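Local coordinates for signal transduction protein TRAP (Staphylococcus aureus, PDB 4AE5) that probably acts as a signal transduction regulator of staphylococcal pathogenesis, its phosphorylated form leading to agr activation, RNAIII synthesis and virulence-factor expression, at residues 67-72 / 157-162; 101-106 / 114-119. All blocks are in the same frame, centred on the assembly; numbering follows the deposited sequence.

Interaction 1 of 2, residues 67-72 / 157-162; sequences FYCAIF and YFERYL. With FMT (formic acid), chain E.
Phe67 sends CG trans to its backbone N (chi1 168°) while Tyr161 folds CG back beside its own N (chi1 -74°), and these settings set the edge of the phenylalanine ring on one face of the tyrosine ring. The pair is T-shaped, with planes 78° apart, and Phe67 CZ stands 3.5 Å from Tyr161 CG, displaced toward the rim. Cys69 approaches the same tyrosine at its edge, a sulfur-aromatic contact with SG 3.7 Å from Tyr161 CE1. The sulfur also lies against the Glu159 side chain, 3.5 Å from its CD; beyond it, the carboxylate is held by Lys130 and Tyr126 of helix 123-131, which packs on this side.

The strands are antiparallel neighbours in an eight-stranded barrel, and five bridges from Tyr68-Leu162 to Phe72-Phe158 fix their register. At the last pair Phe72 N gives Phe158 O a nearly straight 2.8 Å bond, whereas the return bond, Phe158 N to Phe72 O, is weak at 3.3 Å.

On the Ala70 and Arg160 side, the Phe72 and Phe158 rings run side by side, nearly parallel but slid apart, with Phe72 CD1 3.4 Å from Phe158 CE1. Arg160 NH1 donates to formic acid O2 (2.8 Å), an oxygen lying near both the guanidinium plane and the plane of the Phe72 ring, 3.4 Å from Phe72 CZ. Arg160 NE is engaged separately, by Asp33.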
ATOM      1  N   PHE A  67      -3.986 -10.530   2.723  1.00 16.32           N
ATOM      2  CA  PHE A  67      -2.739 -10.423   1.919  1.00 15.28           C
ATOM      3  C   PHE A  67      -2.743  -9.010   1.340  1.00 14.83           C
ATOM      4  O   PHE A  67      -3.784  -8.499   0.943  1.00 15.51           O
ATOM      5  CB  PHE A  67      -2.808 -11.393   0.752  1.00 15.74           C
ATOM      6  CG  PHE A  67      -1.743 -11.195  -0.292  1.00 16.25           C
ATOM      7  CD1 PHE A  67      -0.524 -11.883  -0.154  1.00 17.25           C
ATOM      8  CD2 PHE A  67      -1.950 -10.362  -1.421  1.00 15.56           C
ATOM      9  CE1 PHE A  67       0.473 -11.720  -1.109  1.00 16.87           C
ATOM     10  CE2 PHE A  67      -0.933 -10.176  -2.362  1.00 15.23           C
ATOM     11  CZ  PHE A  67       0.274 -10.861  -2.201  1.00 16.50           C
ATOM     12  N   TYR A  68      -1.598  -8.365   1.319  1.00 15.12           N
ATOM     13  CA  TYR A  68      -1.481  -7.054   0.658  1.00 14.12           C
ATOM     14  C   TYR A  68      -0.387  -7.081  -0.398  1.00 15.52           C
ATOM     15  O   TYR A  68       0.662  -7.734  -0.186  1.00 16.45           O
ATOM     16  CB  TYR A  68      -1.157  -5.967   1.684  1.00 14.69           C
ATOM     17  CG  TYR A  68      -2.301  -5.743   2.623  1.00 14.47           C
ATOM     18  CD1 TYR A  68      -2.442  -6.498   3.806  1.00 15.33           C
ATOM     19  CD2 TYR A  68      -3.262  -4.801   2.327  1.00 14.35           C
ATOM     20  CE1 TYR A  68      -3.552  -6.352   4.642  1.00 15.93           C
ATOM     21  CE2 TYR A  68      -4.358  -4.606   3.147  1.00 15.69           C
ATOM     22  CZ  TYR A  68      -4.476  -5.378   4.355  1.00 17.63           C
ATOM     23  OH  TYR A  68      -5.614  -5.202   5.130  1.00 17.32           O
ATOM     24  N   CYS A  69      -0.611  -6.393  -1.502  1.00 13.56           N
ATOM     25  CA  CYS A  69       0.469  -5.985  -2.374  1.00 13.72           C
ATOM     26  C   CYS A  69       0.691  -4.460  -2.314  1.00 13.06           C
ATOM     27  O   CYS A  69      -0.270  -3.714  -2.524  1.00 14.15           O
ATOM     28  CB  CYS A  69       0.187  -6.390  -3.831  1.00 14.01           C
ATOM     29  SG  CYS A  69       1.617  -6.080  -4.941  1.00 17.04           S
ATOM     30  N   ALA A  70       1.913  -4.055  -2.008  1.00 13.24           N
ATOM     31  CA  ALA A  70       2.382  -2.691  -2.073  1.00 13.87           C
ATOM     32  C   ALA A  70       3.056  -2.470  -3.432  1.00 13.84           C
ATOM     33  O   ALA A  70       4.047  -3.154  -3.786  1.00 13.86           O
ATOM     34  CB  ALA A  70       3.361  -2.379  -0.952  1.00 15.27           C
ATOM     35  N   ILE A  71       2.507  -1.546  -4.200  1.00 12.12           N
ATOM     36  CA  ILE A  71       3.103  -1.223  -5.526  1.00 13.84           C
ATOM     37  C   ILE A  71       3.808   0.093  -5.409  1.00 17.32           C
ATOM     38  O   ILE A  71       3.201   1.068  -5.016  1.00 17.02           O
ATOM     39  CB  ILE A  71       2.046  -1.112  -6.653  1.00 14.61           C
ATOM     40  CG1 ILE A  71       1.203  -2.380  -6.636  1.00 13.99           C
ATOM     41  CG2 ILE A  71       2.729  -0.844  -8.032  1.00 14.72           C
ATOM     42  CD1 ILE A  71      -0.049  -2.293  -7.521  1.00 16.90           C
ATOM     43  N   PHE A  72       5.082   0.124  -5.767  1.00 16.84           N
ATOM     44  CA  PHE A  72       5.823   1.386  -5.737  1.00 18.17           C
ATOM     45  C   PHE A  72       5.904   1.894  -7.140  1.00 18.18           C
ATOM     46  O   PHE A  72       6.298   1.124  -8.042  1.00 19.48           O
ATOM     47  CB  PHE A  72       7.248   1.160  -5.173  1.00 18.89           C
ATOM     48  CG  PHE A  72       7.237   0.854  -3.708  1.00 18.83           C
ATOM     49  CD1 PHE A  72       6.878  -0.413  -3.286  1.00 17.77           C
ATOM     50  CD2 PHE A  72       7.580   1.812  -2.763  1.00 21.48           C
ATOM     51  CE1 PHE A  72       6.877  -0.755  -1.937  1.00 17.65           C
ATOM     52  CE2 PHE A  72       7.576   1.474  -1.378  1.00 19.75           C
ATOM     53  CZ  PHE A  72       7.195   0.204  -0.988  1.00 18.72           C
ATOM     54  N   TYR A 157       9.893   0.654 -10.524  1.00 23.33           N
ATOM     55  CA  TYR A 157       8.592   0.047 -10.287  1.00 21.37           C
ATOM     56  C   TYR A 157       8.765  -1.359  -9.731  1.00 21.83           C
ATOM     57  O   TYR A 157       9.476  -2.226 -10.310  1.00 22.07           O
ATOM     58  CB  TYR A 157       7.717   0.077 -11.540  1.00 21.85           C
ATOM     59  CG  TYR A 157       6.364  -0.569 -11.452  1.00 19.96           C
ATOM     60  CD1 TYR A 157       6.222  -1.957 -11.458  1.00 19.47           C
ATOM     61  CD2 TYR A 157       5.177   0.235 -11.388  1.00 19.46           C
ATOM     62  CE1 TYR A 157       4.922  -2.537 -11.390  1.00 18.85           C
ATOM     63  CE2 TYR A 157       3.903  -0.334 -11.370  1.00 18.33           C
ATOM     64  CZ  TYR A 157       3.783  -1.706 -11.362  1.00 19.81           C
ATOM     65  OH  TYR A 157       2.525  -2.287 -11.338  1.00 16.32           O
ATOM     66  N   PHE A 158       8.130  -1.619  -8.591  1.00 18.88           N
ATOM     67  CA  PHE A 158       8.083  -3.008  -8.130  1.00 21.52           C
ATOM     68  C   PHE A 158       6.976  -3.219  -7.111  1.00 20.43           C
ATOM     69  O   PHE A 158       6.382  -2.235  -6.593  1.00 20.93           O
ATOM     70  CB  PHE A 158       9.464  -3.433  -7.520  1.00 23.44           C
ATOM     71  CG  PHE A 158       9.612  -3.098  -6.064  1.00 26.87           C
ATOM     72  CD1 PHE A 158       9.867  -1.797  -5.663  1.00 26.38           C
ATOM     73  CD2 PHE A 158       9.542  -4.105  -5.091  1.00 27.35           C
ATOM     74  CE1 PHE A 158       9.978  -1.492  -4.322  1.00 26.32           C
ATOM     75  CE2 PHE A 158       9.676  -3.809  -3.757  1.00 27.08           C
ATOM     76  CZ  PHE A 158       9.888  -2.497  -3.375  1.00 28.31           C
ATOM     77  N   GLU A 159       6.731  -4.495  -6.829  1.00 20.82           N
ATOM     78  CA  GLU A 159       5.715  -4.984  -5.887  1.00 19.35           C
ATOM     79  C   GLU A 159       6.415  -5.594  -4.664  1.00 21.02           C
ATOM     80  O   GLU A 159       7.364  -6.387  -4.812  1.00 22.81           O
ATOM     81  CB  GLU A 159       4.896  -6.085  -6.579  1.00 20.14           C
ATOM     82  CG  GLU A 159       3.936  -5.506  -7.620  1.00 21.50           C
ATOM     83  CD  GLU A 159       2.977  -6.544  -8.164  1.00 22.22           C
ATOM     84  OE1 GLU A 159       3.293  -7.731  -8.059  1.00 23.17           O
ATOM     85  OE2 GLU A 159       1.901  -6.176  -8.716  1.00 21.74           O
ATOM     86  N   ARG A 160       6.003  -5.196  -3.475  1.00 18.94           N
ATOM     87  CA  ARG A 160       6.368  -5.947  -2.275  1.00 19.63           C
ATOM     88  C   ARG A 160       5.172  -6.683  -1.745  1.00 17.31           C
ATOM     89  O   ARG A 160       4.176  -6.056  -1.258  1.00 16.72           O
ATOM     90  CB  ARG A 160       6.882  -4.995  -1.175  1.00 20.03           C
ATOM     91  CG  ARG A 160       7.312  -5.800   0.085  1.00 19.15           C
ATOM     92  CD  ARG A 160       8.133  -4.992   1.110  1.00 21.79           C
ATOM     93  NE  ARG A 160       9.553  -4.736   0.728  1.00 20.87           N
ATOM     94  CZ  ARG A 160      10.013  -3.515   0.456  1.00 22.00           C
ATOM     95  NH1 ARG A 160       9.181  -2.433   0.567  1.00 21.00           N
ATOM     96  NH2 ARG A 160      11.292  -3.338   0.128  1.00 23.56           N
ATOM     97  N   TYR A 161       5.227  -8.009  -1.747  1.00 17.26           N
ATOM     98  CA  TYR A 161       4.083  -8.786  -1.163  1.00 15.87           C
ATOM     99  C   TYR A 161       4.176  -8.844   0.380  1.00 17.93           C
ATOM    100  O   TYR A 161       5.261  -9.029   0.919  1.00 17.58           O
ATOM    101  CB  TYR A 161       4.056 -10.220  -1.687  1.00 18.89           C
ATOM    102  CG  TYR A 161       3.590 -10.424  -3.110  1.00 19.13           C
ATOM    103  CD1 TYR A 161       3.274  -9.355  -3.956  1.00 20.22           C
ATOM    104  CD2 TYR A 161       3.476 -11.741  -3.623  1.00 21.54           C
ATOM    105  CE1 TYR A 161       2.807  -9.580  -5.269  1.00 19.92           C
ATOM    106  CE2 TYR A 161       3.062 -11.979  -4.927  1.00 20.39           C
ATOM    107  CZ  TYR A 161       2.715 -10.916  -5.742  1.00 20.49           C
ATOM    108  OH  TYR A 161       2.289 -11.177  -7.032  1.00 20.28           O
ATOM    109  N   LEU A 162       3.044  -8.662   1.064  1.00 17.08           N
ATOM    110  CA  LEU A 162       2.892  -8.642   2.541  1.00 17.69           C
ATOM    111  C   LEU A 162       1.958  -9.774   2.955  1.00 19.02           C
ATOM    112  O   LEU A 162       0.742  -9.771   2.638  1.00 18.01           O
ATOM    113  CB  LEU A 162       2.316  -7.295   3.044  1.00 18.98           C
ATOM    114  CG  LEU A 162       2.924  -5.986   2.570  1.00 18.30           C
ATOM    115  CD1 LEU A 162       2.343  -4.768   3.355  1.00 21.51           C
ATOM    116  CD2 LEU A 162       4.418  -5.856   2.726  1.00 19.65           C
TER
HETATM  117  C   FMT E1000       5.313  -1.802   1.884  1.00 36.30           C
HETATM  118  O1  FMT E1000       4.782  -0.686   2.095  1.00 39.57           O
HETATM  119  O2  FMT E1000       6.642  -1.837   1.641  1.00 33.86           O

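Interaction 2 of 2, residues 101-106 / 114-119; sequences KSYRLL and YKIYFG. With FMT (formic acid), chain E.
Strands 101-106 and 114-119 run almost exactly antiparallel, at 177° with axes 4.6 Å apart, as the two arms of a beta hairpin in the ABM-family part of the chain. A classic beta bulge opens the pairing: Lys101 N and Ser102 N both donate to Gly119 O, at 2.8 Å and 3.1 Å, reaching it from the same face of its carbonyl plane. Ser102 OG rests 3.5 Å from Gly119 CA, an approach made possible by the glycine having no side chain there. Past the bulge the register is regular, with Arg104-Tyr117 and Leu106-Lys115 as hydrogen-bonded pairs and Tyr103-Phe118 and Leu105-Ile116 as non-hydrogen-bonded ones.

The non-hydrogen-bonded pairs put their side chains on one apolar face. Tyr103 and Phe118 lie alongside each other with planes at 38°, Tyr103 CD1 coming to 3.4 Å from Phe118 CE1. Next along, Tyr103 CE1 meets the CG2 branch of Ile116 at 3.7 Å, and the CG1 branch takes Leu105 CD1. Phe139 packs on this face against Tyr103, Ile116 and Phe118.

The other face is mixed: Leu106 CD1 packs against Lys115 CE, among the polar side chains of Ser102, Arg104 and Tyr117. Arg104 NH1 bonds to Tyr103 O (3.0 Å) from above the carbonyl plane, although the oxygen is in the guanidinium plane; Arg104 NE forms a salt bridge with Glu40. Further on, the Lys115 chain bends at chi3 (71°) and its ammonium converges with the Tyr117 hydroxyl on a single acceptor: Lys115 NZ and Tyr117 OH each donate to formic acid O1 at 2.8 Å.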
ATOM      1  N   LYS A 101     -10.519  -6.846  -0.850  1.00 15.68           N
ATOM      2  CA  LYS A 101     -10.798  -6.380   0.529  1.00 17.70           C
ATOM      3  C   LYS A 101     -10.625  -4.856   0.670  1.00 17.60           C
ATOM      4  O   LYS A 101     -11.463  -4.177   1.266  1.00 18.68           O
ATOM      5  CB  LYS A 101      -9.889  -7.129   1.542  1.00 16.54           C
ATOM      6  CG  LYS A 101     -10.110  -8.664   1.586  1.00 18.10           C
ATOM      7  CD  LYS A 101     -11.603  -9.018   1.912  1.00 19.74           C
ATOM      8  CE  LYS A 101     -11.865 -10.510   1.715  1.00 24.11           C
ATOM      9  NZ  LYS A 101     -13.019 -11.055   2.511  1.00 23.63           N
ATOM     10  N   SER A 102      -9.499  -4.333   0.207  1.00 17.03           N
ATOM     11  CA  SER A 102      -9.195  -2.921   0.377  1.00 17.78           C
ATOM     12  C   SER A 102      -8.308  -2.314  -0.680  1.00 15.81           C
ATOM     13  O   SER A 102      -7.522  -2.986  -1.410  1.00 15.60           O
ATOM     14  CB  SER A 102      -8.602  -2.708   1.821  1.00 17.12           C
ATOM     15  OG  SER A 102      -7.355  -3.409   1.884  1.00 17.45           O
ATOM     16  N   TYR A 103      -8.283  -1.002  -0.692  1.00 16.45           N
ATOM     17  CA  TYR A 103      -7.455  -0.235  -1.623  1.00 15.51           C
ATOM     18  C   TYR A 103      -6.998   1.077  -0.929  1.00 16.79           C
ATOM     19  O   TYR A 103      -7.807   1.716  -0.197  1.00 17.21           O
ATOM     20  CB  TYR A 103      -8.321   0.201  -2.814  1.00 17.08           C
ATOM     21  CG  TYR A 103      -7.660   1.115  -3.786  1.00 16.52           C
ATOM     22  CD1 TYR A 103      -6.561   0.692  -4.516  1.00 15.90           C
ATOM     23  CD2 TYR A 103      -8.112   2.406  -3.988  1.00 18.25           C
ATOM     24  CE1 TYR A 103      -5.958   1.488  -5.490  1.00 18.28           C
ATOM     25  CE2 TYR A 103      -7.486   3.219  -4.917  1.00 17.91           C
ATOM     26  CZ  TYR A 103      -6.439   2.756  -5.681  1.00 17.62           C
ATOM     27  OH  TYR A 103      -5.822   3.540  -6.620  1.00 19.29           O
ATOM     28  N   ARG A 104      -5.755   1.451  -1.164  1.00 15.20           N
ATOM     29  CA  ARG A 104      -5.171   2.750  -0.787  1.00 16.44           C
ATOM     30  C   ARG A 104      -4.284   3.320  -1.867  1.00 15.70           C
ATOM     31  O   ARG A 104      -3.298   2.660  -2.350  1.00 17.31           O
ATOM     32  CB  ARG A 104      -4.363   2.691   0.535  1.00 15.92           C
ATOM     33  CG  ARG A 104      -5.037   2.225   1.831  1.00 16.16           C
ATOM     34  CD  ARG A 104      -6.128   3.254   2.280  1.00 18.16           C
ATOM     35  NE  ARG A 104      -6.695   2.894   3.595  1.00 16.95           N
ATOM     36  CZ  ARG A 104      -7.714   2.055   3.762  1.00 18.87           C
ATOM     37  NH1 ARG A 104      -8.299   1.449   2.714  1.00 17.57           N
ATOM     38  NH2 ARG A 104      -8.187   1.826   4.983  1.00 19.04           N
ATOM     39  N   LEU A 105      -4.617   4.554  -2.281  1.00 15.00           N
ATOM     40  CA  LEU A 105      -3.742   5.372  -3.086  1.00 16.76           C
ATOM     41  C   LEU A 105      -2.987   6.402  -2.217  1.00 17.61           C
ATOM     42  O   LEU A 105      -3.620   7.183  -1.451  1.00 19.21           O
ATOM     43  CB  LEU A 105      -4.503   6.055  -4.227  1.00 16.05           C
ATOM     44  CG  LEU A 105      -3.731   7.034  -5.084  1.00 16.49           C
ATOM     45  CD1 LEU A 105      -2.724   6.226  -5.935  1.00 16.90           C
ATOM     46  CD2 LEU A 105      -4.718   7.831  -5.999  1.00 19.39           C
ATOM     47  N   LEU A 106      -1.661   6.386  -2.286  1.00 17.40           N
ATOM     48  CA  LEU A 106      -0.803   7.050  -1.250  1.00 17.86           C
ATOM     49  C   LEU A 106       0.160   8.023  -1.895  1.00 18.92           C
ATOM     50  O   LEU A 106       0.956   7.633  -2.791  1.00 16.81           O
ATOM     51  CB  LEU A 106       0.005   6.021  -0.458  1.00 18.21           C
ATOM     52  CG  LEU A 106      -0.883   4.949   0.212  1.00 17.29           C
ATOM     53  CD1 LEU A 106      -0.019   3.846   0.863  1.00 17.76           C
ATOM     54  CD2 LEU A 106      -1.788   5.607   1.279  1.00 16.98           C
ATOM     55  N   TYR A 114       5.073   7.167  -5.751  1.00 21.89           N
ATOM     56  CA  TYR A 114       3.705   6.914  -5.236  1.00 19.62           C
ATOM     57  C   TYR A 114       3.597   5.472  -4.774  1.00 18.49           C
ATOM     58  O   TYR A 114       4.492   4.634  -5.113  1.00 18.20           O
ATOM     59  CB  TYR A 114       2.649   7.345  -6.277  1.00 21.07           C
ATOM     60  CG  TYR A 114       2.258   8.852  -6.247  1.00 21.67           C
ATOM     61  CD1 TYR A 114       3.092   9.823  -6.800  1.00 25.05           C
ATOM     62  CD2 TYR A 114       1.025   9.270  -5.747  1.00 22.15           C
ATOM     63  CE1 TYR A 114       2.764  11.172  -6.779  1.00 25.03           C
ATOM     64  CE2 TYR A 114       0.659  10.640  -5.729  1.00 23.26           C
ATOM     65  CZ  TYR A 114       1.530  11.583  -6.248  1.00 24.70           C
ATOM     66  OH  TYR A 114       1.192  12.942  -6.253  1.00 25.13           O
ATOM     67  N   LYS A 115       2.595   5.202  -3.907  1.00 16.72           N
ATOM     68  CA  LYS A 115       2.382   3.839  -3.432  1.00 17.25           C
ATOM     69  C   LYS A 115       0.913   3.490  -3.525  1.00 16.61           C
ATOM     70  O   LYS A 115       0.010   4.347  -3.309  1.00 17.01           O
ATOM     71  CB  LYS A 115       3.015   3.599  -2.044  1.00 19.42           C
ATOM     72  CG  LYS A 115       3.011   2.113  -1.602  1.00 19.89           C
ATOM     73  CD  LYS A 115       4.069   1.835  -0.517  1.00 21.27           C
ATOM     74  CE  LYS A 115       3.679   2.455   0.792  1.00 23.42           C
ATOM     75  NZ  LYS A 115       4.667   2.056   1.858  1.00 26.28           N
ATOM     76  N   ILE A 116       0.655   2.223  -3.850  1.00 15.35           N
ATOM     77  CA  ILE A 116      -0.710   1.688  -3.813  1.00 14.75           C
ATOM     78  C   ILE A 116      -0.648   0.447  -2.873  1.00 14.34           C
ATOM     79  O   ILE A 116       0.280  -0.360  -3.016  1.00 14.14           O
ATOM     80  CB  ILE A 116      -1.234   1.259  -5.190  1.00 13.38           C
ATOM     81  CG1 ILE A 116      -1.626   2.541  -5.978  1.00 14.52           C
ATOM     82  CG2 ILE A 116      -2.471   0.286  -5.022  1.00 13.23           C
ATOM     83  CD1 ILE A 116      -1.776   2.239  -7.476  1.00 15.94           C
ATOM     84  N   TYR A 117      -1.595   0.330  -1.940  1.00 13.74           N
ATOM     85  CA  TYR A 117      -1.882  -0.967  -1.300  1.00 14.87           C
ATOM     86  C   TYR A 117      -3.135  -1.582  -1.909  1.00 14.91           C
ATOM     87  O   TYR A 117      -4.188  -0.935  -1.887  1.00 16.94           O
ATOM     88  CB  TYR A 117      -2.104  -0.861   0.237  1.00 16.83           C
ATOM     89  CG  TYR A 117      -0.871  -0.599   1.160  1.00 18.60           C
ATOM     90  CD1 TYR A 117       0.456  -0.696   0.677  1.00 21.46           C
ATOM     91  CD2 TYR A 117      -1.024  -0.283   2.510  1.00 22.08           C
ATOM     92  CE1 TYR A 117       1.560  -0.458   1.517  1.00 24.01           C
ATOM     93  CE2 TYR A 117       0.112  -0.073   3.362  1.00 23.78           C
ATOM     94  CZ  TYR A 117       1.380  -0.166   2.850  1.00 22.52           C
ATOM     95  OH  TYR A 117       2.512   0.053   3.637  1.00 26.01           O
ATOM     96  N   PHE A 118      -3.051  -2.865  -2.331  1.00 12.57           N
ATOM     97  CA  PHE A 118      -4.185  -3.695  -2.652  1.00 13.65           C
ATOM     98  C   PHE A 118      -4.249  -4.769  -1.586  1.00 15.10           C
ATOM     99  O   PHE A 118      -3.262  -5.498  -1.330  1.00 14.23           O
ATOM    100  CB  PHE A 118      -4.108  -4.312  -4.057  1.00 14.18           C
ATOM    101  CG  PHE A 118      -4.562  -3.397  -5.172  1.00 14.11           C
ATOM    102  CD1 PHE A 118      -5.913  -2.954  -5.273  1.00 13.97           C
ATOM    103  CD2 PHE A 118      -3.629  -2.946  -6.142  1.00 15.02           C
ATOM    104  CE1 PHE A 118      -6.322  -2.159  -6.373  1.00 13.49           C
ATOM    105  CE2 PHE A 118      -4.046  -2.161  -7.230  1.00 13.57           C
ATOM    106  CZ  PHE A 118      -5.396  -1.704  -7.276  1.00 14.08           C
ATOM    107  N   GLY A 119      -5.365  -4.788  -0.876  1.00 13.47           N
ATOM    108  CA  GLY A 119      -5.665  -5.860   0.083  1.00 13.34           C
ATOM    109  C   GLY A 119      -6.610  -6.891  -0.499  1.00 13.64           C
ATOM    110  O   GLY A 119      -7.721  -6.582  -0.995  1.00 14.21           O
TER
HETATM  111  C   FMT E1000       5.313  -1.802   1.884  1.00 36.30           C
HETATM  112  O1  FMT E1000       4.782  -0.686   2.095  1.00 39.57           O
HETATM  113  O2  FMT E1000       6.642  -1.837   1.641  1.00 33.86           O
HETATM  114  O   HOH W   1      -5.416  -1.471   1.158  1.00 36.14           O

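From the N terminus, four strands and a helix precede strand 67-73 of interaction 1. Helix 80-88 comes next, then the hairpin of interaction 2, whose strands 100-108 and 114-120 are joined by a short connection. Helices follow before strand 158-164 returns to strand 67-73, so interaction 1 closes a much longer excursion containing interaction 2; the two do not cross. Across the sheet the order is 158-164, 67-73, 114-120, 100-108, four consecutive barrel strands. Strands 67-73 and 114-120 are joined by probable backbone hydrogen bonds of 2.8 Å, from Cys69 N to Phe118 O and from Ile71 N to Ile116 O. Both interactions reach one formic acid molecule, probably from the crystallisation liquor, also bound by Tyr8.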